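Local coordinates for aggregation suppressing protein (Salmonella enterica subsp. enterica serovar Typhimurium, PDB 4ZJ9), which probably acts as a small heat shock protein chaperone that suppresses aggregation of other proteins under stress, at residues 58-63 with 126-131; 64-69 with 104-109. One frame throughout, in Å; residues are numbered along the deposited sequence.

Contact 1. Residues 58-63 with 126-131; sequences LLTVSV and QGLLLV
Leu59 and Val61 pair with Val131 and Leu129 in two antiparallel hydrogen-bonded pairs, and the side chains alternate between the two faces of the sheet. The axes of strand segments 58-62 and 128-131 approach to 4.6 Å. Val61 N reaches Leu129 O at 2.7 Å. On the inward surface, formed by Leu59, Val61, Leu129 and Val131, the side chains meet mainly through their CB atoms, Val61 CB lying 4.1 Å from Leu129 CB. Leu129 CB rests in the angle between Val61 and Val63, with Val63 CG2 4.0 Å away. With CG1 anti to the carbonyl carbon (chi1 -75°), Val63 turns its other methyl, CG2, between the backbone N and the carbonyl carbon, close to Gly127 O. The same Gly127 carbonyl accepts Val63 N at 2.7 Å, the donor tilted 27° from its plane, so pairing persists past the end of strand 58-62. Thr60, Ser62, Leu128 and Leu130 form the other surface. There Thr60 and Leu130 stand side by side, and the Thr60 CG2 methyl fits into the notch where Leu128 adjoins Leu130, 4.0 Å from Leu130 CD1, while Leu128 CD2 curls back to 3.9 Å from Ser62 CA. In the alpha-crystallin sandwich these are the two central strands of a four-stranded sheet. Strands 47-51 and 118-125 flank them, and strand 107-112 of the facing sheet meets Leu59 and Val61 through Phe111 and Leu109.

Contact 2. Residues 64-69 with 104-109; sequences PGWKEE and KADFQL
Trp66 lies between Lys104 and Phe107, an aliphatic chain on one face of the indole and an aromatic edge on the other, at one end of the alpha-crystallin beta-sandwich. Lys104 CE sits over the six-membered ring, 3.9 Å from its centroid, a CH-pi contact. Farther along the same face, the ammonium stands 4.7 Å from the five-membered ring centroid, in cation-pi geometry. Phe107 approaches the opposite face edge first: the planes of its ring and the six-membered ring meet at 82° in a T-shaped stack, with Phe107 CE1 3.6 Å from Trp66 CZ2. The rim of the indole is met as well, for Ala105 O lies in its plane, 3.4 Å from Trp66 CZ2. A second shell sets these groups in place. Lys104 extends with CG anti to its backbone N (chi1 -167°) and bends at chi3, and its ammonium forms a salt bridge with Glu70, whose carboxylate also accepts the backbone N-H of Lys67. Asp106 is tied to the backbone of His86, a residue the Trp66 and Lys104 side chains both touch, while Leu71 packs against both aromatic rings. The lysine methylenes thus lie on the indole while NZ is held at its far end, by Glu70 and by Gly65 O, to which Lys104 NZ donates at 3.0 Å, arriving 48° out of the carbonyl plane.

Overall arrangement
Contact 1 is buried and regular, whereas contact 2 is only partly buried and irregular, joining the loop after strand 56-62 to the start of strand 107-112. Strand pairing in contact 1 rests on backbone bonds with aliphatic side chains; contact 2 relies mainly on side chains, aromatic and charged, with two backbone carbonyls taking part. Both segments of contact 2 fall between those of contact 1 in sequence, residues 58-63 running straight into 64-69. The two meet where the sheets face each other: Val63 CG1 lies 3.8 Å from Phe107 CZ, and Val61 CG1 packs on Leu109 CD1. Both also touch the second subunit, Leu128 packing on its Gly65 and Lys67 on its Gln126.

Contact 1. Residues 58-63 with 126-131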
ATOM      1  N   LEU A  58      -2.612 -18.264   2.719  1.00 39.53           N
ATOM      2  CA  LEU A  58      -2.845 -16.836   2.931  1.00 38.21           C
ATOM      3  C   LEU A  58      -2.365 -16.107   1.716  1.00 33.70           C
ATOM      4  O   LEU A  58      -1.202 -16.179   1.359  1.00 30.86           O
ATOM      5  CB  LEU A  58      -2.186 -16.294   4.179  1.00 43.55           C
ATOM      6  CG  LEU A  58      -2.437 -14.777   4.388  1.00 43.01           C
ATOM      7  CD1 LEU A  58      -3.864 -14.481   4.833  1.00 41.75           C
ATOM      8  CD2 LEU A  58      -1.434 -14.166   5.374  1.00 47.12           C
ATOM      9  N   LEU A  59      -3.293 -15.419   1.072  1.00 32.18           N
ATOM     10  CA  LEU A  59      -2.984 -14.586  -0.063  1.00 32.52           C
ATOM     11  C   LEU A  59      -2.936 -13.153   0.429  1.00 29.68           C
ATOM     12  O   LEU A  59      -3.865 -12.660   1.105  1.00 31.00           O
ATOM     13  CB  LEU A  59      -4.088 -14.731  -1.122  1.00 37.03           C
ATOM     14  CG  LEU A  59      -4.007 -13.735  -2.255  1.00 35.96           C
ATOM     15  CD1 LEU A  59      -2.784 -14.011  -3.109  1.00 35.75           C
ATOM     16  CD2 LEU A  59      -5.309 -13.854  -3.031  1.00 41.26           C
ATOM     17  N   THR A  60      -1.856 -12.473   0.112  1.00 31.97           N
ATOM     18  CA  THR A  60      -1.742 -11.051   0.432  1.00 28.01           C
ATOM     19  C   THR A  60      -1.557 -10.248  -0.830  1.00 26.50           C
ATOM     20  O   THR A  60      -0.585 -10.448  -1.580  1.00 32.92           O
ATOM     21  CB  THR A  60      -0.501 -10.843   1.389  1.00 32.37           C
ATOM     22  OG1 THR A  60      -0.757 -11.580   2.582  1.00 36.44           O
ATOM     23  CG2 THR A  60      -0.322  -9.406   1.762  1.00 35.53           C
ATOM     24  N   VAL A  61      -2.471  -9.306  -1.064  1.00 26.28           N
ATOM     25  CA  VAL A  61      -2.365  -8.467  -2.231  1.00 27.39           C
ATOM     26  C   VAL A  61      -2.063  -7.026  -1.796  1.00 27.78           C
ATOM     27  O   VAL A  61      -2.709  -6.491  -0.906  1.00 29.37           O
ATOM     28  CB  VAL A  61      -3.670  -8.496  -3.036  1.00 28.67           C
ATOM     29  CG1 VAL A  61      -3.504  -7.773  -4.374  1.00 30.65           C
ATOM     30  CG2 VAL A  61      -4.067  -9.928  -3.285  1.00 31.90           C
ATOM     31  N   SER A  62      -1.065  -6.426  -2.457  1.00 28.64           N
ATOM     32  CA  SER A  62      -0.650  -5.026  -2.178  1.00 28.30           C
ATOM     33  C   SER A  62      -1.628  -4.081  -2.899  1.00 31.81           C
ATOM     34  O   SER A  62      -1.658  -4.065  -4.124  1.00 32.66           O
ATOM     35  CB  SER A  62       0.758  -4.723  -2.668  1.00 30.77           C
ATOM     36  OG  SER A  62       1.138  -3.366  -2.274  1.00 32.40           O
ATOM     37  N   VAL A  63      -2.459  -3.365  -2.137  1.00 30.70           N
ATOM     38  CA  VAL A  63      -3.486  -2.532  -2.715  1.00 32.31           C
ATOM     39  C   VAL A  63      -3.524  -1.163  -1.973  1.00 31.56           C
ATOM     40  O   VAL A  63      -4.556  -0.783  -1.405  1.00 32.38           O
ATOM     41  CB  VAL A  63      -4.870  -3.201  -2.720  1.00 31.42           C
ATOM     42  CG1 VAL A  63      -4.933  -4.270  -3.825  1.00 37.18           C
ATOM     43  CG2 VAL A  63      -5.187  -3.719  -1.365  1.00 33.22           C
ATOM     44  N   GLN A 126      -3.940  -1.746   6.266  1.00 32.12           N
ATOM     45  CA  GLN A 126      -2.616  -1.227   5.883  1.00 34.51           C
ATOM     46  C   GLN A 126      -2.210  -1.328   4.491  1.00 31.28           C
ATOM     47  O   GLN A 126      -1.035  -1.506   4.199  1.00 32.63           O
ATOM     48  CB  GLN A 126      -1.588  -1.860   6.809  1.00 36.12           C
ATOM     49  CG  GLN A 126      -2.030  -1.481   8.233  1.00 51.37           C
ATOM     50  CD  GLN A 126      -0.869  -1.168   9.111  1.00 61.35           C
ATOM     51  OE1 GLN A 126      -0.265  -2.086   9.681  1.00 86.56           O
ATOM     52  NE2 GLN A 126      -0.502   0.113   9.194  1.00 55.42           N
ATOM     53  N   GLY A 127      -3.158  -1.109   3.593  1.00 27.45           N
ATOM     54  CA  GLY A 127      -2.909  -1.140   2.153  1.00 30.65           C
ATOM     55  C   GLY A 127      -2.694  -2.541   1.609  1.00 28.74           C
ATOM     56  O   GLY A 127      -2.228  -2.710   0.488  1.00 28.36           O
ATOM     57  N   LEU A 128      -3.102  -3.542   2.390  1.00 28.72           N
ATOM     58  CA  LEU A 128      -2.949  -4.919   2.063  1.00 30.46           C
ATOM     59  C   LEU A 128      -4.306  -5.623   2.106  1.00 30.16           C
ATOM     60  O   LEU A 128      -5.135  -5.325   2.956  1.00 32.78           O
ATOM     61  CB  LEU A 128      -1.954  -5.675   2.999  1.00 30.20           C
ATOM     62  CG  LEU A 128      -0.528  -5.122   3.014  1.00 31.55           C
ATOM     63  CD1 LEU A 128       0.296  -5.872   4.052  1.00 39.21           C
ATOM     64  CD2 LEU A 128       0.094  -5.099   1.647  1.00 32.80           C
ATOM     65  N   LEU A 129      -4.527  -6.532   1.130  1.00 31.23           N
ATOM     66  CA  LEU A 129      -5.752  -7.315   1.155  1.00 30.19           C
ATOM     67  C   LEU A 129      -5.309  -8.713   1.517  1.00 31.72           C
ATOM     68  O   LEU A 129      -4.504  -9.307   0.780  1.00 31.09           O
ATOM     69  CB  LEU A 129      -6.390  -7.308  -0.222  1.00 33.26           C
ATOM     70  CG  LEU A 129      -7.670  -8.188  -0.291  1.00 36.52           C
ATOM     71  CD1 LEU A 129      -8.819  -7.725   0.610  1.00 44.26           C
ATOM     72  CD2 LEU A 129      -8.092  -8.140  -1.740  1.00 35.40           C
ATOM     73  N   LEU A 130      -5.790  -9.217   2.633  1.00 31.86           N
ATOM     74  CA  LEU A 130      -5.442 -10.496   3.154  1.00 34.25           C
ATOM     75  C   LEU A 130      -6.613 -11.454   3.028  1.00 34.61           C
ATOM     76  O   LEU A 130      -7.663 -11.253   3.644  1.00 34.13           O
ATOM     77  CB  LEU A 130      -5.056 -10.386   4.635  1.00 36.83           C
ATOM     78  CG  LEU A 130      -3.547 -10.088   4.791  1.00 46.67           C
ATOM     79  CD1 LEU A 130      -3.177  -8.678   4.409  1.00 48.70           C
ATOM     80  CD2 LEU A 130      -3.189 -10.251   6.255  1.00 57.65           C
ATOM     81  N   VAL A 131      -6.404 -12.524   2.276  1.00 32.59           N
ATOM     82  CA  VAL A 131      -7.422 -13.522   1.997  1.00 33.93           C
ATOM     83  C   VAL A 131      -6.983 -14.903   2.485  1.00 34.66           C
ATOM     84  O   VAL A 131      -6.020 -15.491   1.969  1.00 34.01           O
ATOM     85  CB  VAL A 131      -7.692 -13.574   0.506  1.00 33.55           C
ATOM     86  CG1 VAL A 131      -8.892 -14.516   0.259  1.00 37.60           C
ATOM     87  CG2 VAL A 131      -8.072 -12.186   0.048  1.00 35.32           C
TER

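Contact 2. Residues 64-69 with 104-109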
ATOM      1  N   PRO A  64      -2.398  -0.400  -2.015  1.00 30.37           N
ATOM      2  CA  PRO A  64      -2.392   0.841  -1.214  1.00 29.26           C
ATOM      3  C   PRO A  64      -3.329   1.844  -1.866  1.00 32.53           C
ATOM      4  O   PRO A  64      -3.431   1.873  -3.109  1.00 30.87           O
ATOM      5  CB  PRO A  64      -0.942   1.266  -1.272  1.00 31.75           C
ATOM      6  CG  PRO A  64      -0.373   0.645  -2.526  1.00 33.40           C
ATOM      7  CD  PRO A  64      -1.091  -0.676  -2.600  1.00 33.47           C
ATOM      8  N   GLY A  65      -4.044   2.613  -1.047  1.00 34.91           N
ATOM      9  CA  GLY A  65      -5.023   3.564  -1.555  1.00 37.54           C
ATOM     10  C   GLY A  65      -6.358   3.037  -2.044  1.00 36.24           C
ATOM     11  O   GLY A  65      -7.264   3.807  -2.437  1.00 37.10           O
ATOM     12  N   TRP A  66      -6.485   1.726  -2.101  1.00 34.46           N
ATOM     13  CA  TRP A  66      -7.768   1.107  -2.525  1.00 36.52           C
ATOM     14  C   TRP A  66      -8.761   1.105  -1.377  1.00 36.07           C
ATOM     15  O   TRP A  66      -8.356   0.837  -0.222  1.00 35.85           O
ATOM     16  CB  TRP A  66      -7.532  -0.322  -3.040  1.00 34.71           C
ATOM     17  CG  TRP A  66      -6.883  -0.354  -4.362  1.00 32.10           C
ATOM     18  CD1 TRP A  66      -5.570  -0.241  -4.634  1.00 34.57           C
ATOM     19  CD2 TRP A  66      -7.553  -0.503  -5.605  1.00 30.42           C
ATOM     20  NE1 TRP A  66      -5.357  -0.315  -5.962  1.00 35.41           N
ATOM     21  CE2 TRP A  66      -6.573  -0.493  -6.596  1.00 33.62           C
ATOM     22  CE3 TRP A  66      -8.891  -0.613  -5.962  1.00 36.34           C
ATOM     23  CZ2 TRP A  66      -6.866  -0.594  -7.928  1.00 37.44           C
ATOM     24  CZ3 TRP A  66      -9.200  -0.716  -7.308  1.00 42.53           C
ATOM     25  CH2 TRP A  66      -8.178  -0.719  -8.283  1.00 37.51           C
ATOM     26  N   LYS A  67     -10.028   1.429  -1.691  1.00 37.92           N
ATOM     27  CA  LYS A  67     -11.140   1.399  -0.736  1.00 39.04           C
ATOM     28  C   LYS A  67     -11.922   0.068  -0.827  1.00 37.27           C
ATOM     29  O   LYS A  67     -11.873  -0.640  -1.833  1.00 40.33           O
ATOM     30  CB  LYS A  67     -12.095   2.576  -0.943  1.00 47.16           C
ATOM     31  CG  LYS A  67     -11.524   3.965  -0.618  1.00 53.01           C
ATOM     32  CD  LYS A  67     -12.509   5.059  -1.005  1.00 63.35           C
ATOM     33  N   GLU A  68     -12.638  -0.260   0.246  1.00 42.00           N
ATOM     34  CA  GLU A  68     -13.316  -1.554   0.318  1.00 47.12           C
ATOM     35  C   GLU A  68     -14.336  -1.620  -0.787  1.00 45.71           C
ATOM     36  O   GLU A  68     -14.473  -2.628  -1.461  1.00 46.62           O
ATOM     37  CB  GLU A  68     -13.921  -1.875   1.702  1.00 49.48           C
ATOM     38  CG  GLU A  68     -15.179  -1.111   2.109  1.00 59.65           C
ATOM     39  CD  GLU A  68     -15.598  -1.323   3.600  1.00 64.20           C
ATOM     40  OE1 GLU A  68     -15.122  -2.265   4.274  1.00 58.50           O
ATOM     41  OE2 GLU A  68     -16.408  -0.520   4.125  1.00 71.25           O
ATOM     42  N   GLU A  69     -14.992  -0.523  -1.061  1.00 48.83           N
ATOM     43  CA  GLU A  69     -15.990  -0.539  -2.169  1.00 54.59           C
ATOM     44  C   GLU A  69     -15.413  -0.757  -3.589  1.00 50.03           C
ATOM     45  O   GLU A  69     -16.152  -1.047  -4.511  1.00 49.57           O
ATOM     46  CB  GLU A  69     -16.868   0.735  -2.168  1.00 63.55           C
ATOM     47  CG  GLU A  69     -16.104   2.033  -2.331  1.00 65.96           C
ATOM     48  CD  GLU A  69     -15.653   2.611  -1.002  1.00 73.30           C
ATOM     49  OE1 GLU A  69     -15.560   1.863   0.026  1.00 68.28           O
ATOM     50  OE2 GLU A  69     -15.384   3.829  -0.999  1.00 86.30           O
ATOM     51  N   LYS A 104      -2.602   3.972  -9.989  1.00 53.95           N
ATOM     52  CA  LYS A 104      -3.670   3.108  -9.510  1.00 60.64           C
ATOM     53  C   LYS A 104      -4.493   2.699 -10.770  1.00 59.64           C
ATOM     54  O   LYS A 104      -5.024   3.538 -11.502  1.00 60.42           O
ATOM     55  CB  LYS A 104      -4.496   3.846  -8.446  1.00 69.15           C
ATOM     56  CG  LYS A 104      -5.460   2.975  -7.627  1.00 69.44           C
ATOM     57  CD  LYS A 104      -6.306   3.817  -6.661  1.00 65.05           C
ATOM     58  CE  LYS A 104      -7.712   3.269  -6.455  1.00 62.77           C
ATOM     59  NZ  LYS A 104      -8.310   3.909  -5.238  1.00 60.25           N
ATOM     60  N   ALA A 105      -4.489   1.408 -11.044  1.00 54.61           N
ATOM     61  CA  ALA A 105      -5.086   0.840 -12.226  1.00 53.88           C
ATOM     62  C   ALA A 105      -5.897  -0.377 -11.837  1.00 52.97           C
ATOM     63  O   ALA A 105      -5.487  -1.138 -10.960  1.00 51.94           O
ATOM     64  CB  ALA A 105      -3.987   0.450 -13.205  1.00 60.48           C
ATOM     65  N   ASP A 106      -7.039  -0.543 -12.492  1.00 53.37           N
ATOM     66  CA  ASP A 106      -7.922  -1.677 -12.266  1.00 57.63           C
ATOM     67  C   ASP A 106      -7.161  -2.968 -12.536  1.00 59.48           C
ATOM     68  O   ASP A 106      -6.243  -3.010 -13.375  1.00 53.06           O
ATOM     69  CB  ASP A 106      -9.151  -1.571 -13.188  1.00 63.33           C
ATOM     70  CG  ASP A 106     -10.023  -0.365 -12.874  1.00 61.09           C
ATOM     71  OD1 ASP A 106      -9.690   0.331 -11.893  1.00 59.12           O
ATOM     72  OD2 ASP A 106     -11.051  -0.138 -13.558  1.00 67.08           O
ATOM     73  N   PHE A 107      -7.520  -4.033 -11.824  1.00 54.20           N
ATOM     74  CA  PHE A 107      -6.821  -5.298 -11.977  1.00 48.83           C
ATOM     75  C   PHE A 107      -7.751  -6.469 -11.728  1.00 50.33           C
ATOM     76  O   PHE A 107      -8.864  -6.295 -11.238  1.00 44.84           O
ATOM     77  CB  PHE A 107      -5.666  -5.378 -10.991  1.00 49.67           C
ATOM     78  CG  PHE A 107      -6.103  -5.373  -9.551  1.00 47.15           C
ATOM     79  CD1 PHE A 107      -6.228  -4.181  -8.845  1.00 45.86           C
ATOM     80  CD2 PHE A 107      -6.349  -6.566  -8.891  1.00 45.31           C
ATOM     81  CE1 PHE A 107      -6.600  -4.196  -7.508  1.00 41.98           C
ATOM     82  CE2 PHE A 107      -6.704  -6.583  -7.559  1.00 41.71           C
ATOM     83  CZ  PHE A 107      -6.879  -5.389  -6.883  1.00 42.71           C
ATOM     84  N   GLN A 108      -7.293  -7.651 -12.091  1.00 50.56           N
ATOM     85  CA  GLN A 108      -7.967  -8.861 -11.772  1.00 57.29           C
ATOM     86  C   GLN A 108      -6.935  -9.957 -11.626  1.00 55.82           C
ATOM     87  O   GLN A 108      -6.150 -10.255 -12.551  1.00 58.33           O
ATOM     88  CB  GLN A 108      -9.019  -9.238 -12.808  1.00 64.15           C
ATOM     89  CG  GLN A 108     -10.018 -10.219 -12.211  1.00 74.59           C
ATOM     90  CD  GLN A 108     -10.470 -11.273 -13.179  1.00 76.46           C
ATOM     91  OE1 GLN A 108      -9.666 -12.106 -13.615  1.00 79.06           O
ATOM     92  NE2 GLN A 108     -11.755 -11.247 -13.525  1.00 78.80           N
ATOM     93  N   LEU A 109      -6.929 -10.519 -10.420  1.00 45.11           N
ATOM     94  CA  LEU A 109      -6.111 -11.632 -10.075  1.00 48.21           C
ATOM     95  C   LEU A 109      -7.034 -12.843  -9.995  1.00 46.72           C
ATOM     96  O   LEU A 109      -8.154 -12.705  -9.618  1.00 46.43           O
ATOM     97  CB  LEU A 109      -5.393 -11.363  -8.761  1.00 48.20           C
ATOM     98  CG  LEU A 109      -4.458 -10.162  -8.781  1.00 52.49           C
ATOM     99  CD1 LEU A 109      -3.828 -10.077  -7.425  1.00 53.15           C
ATOM    100  CD2 LEU A 109      -3.349 -10.315  -9.825  1.00 51.91           C
TER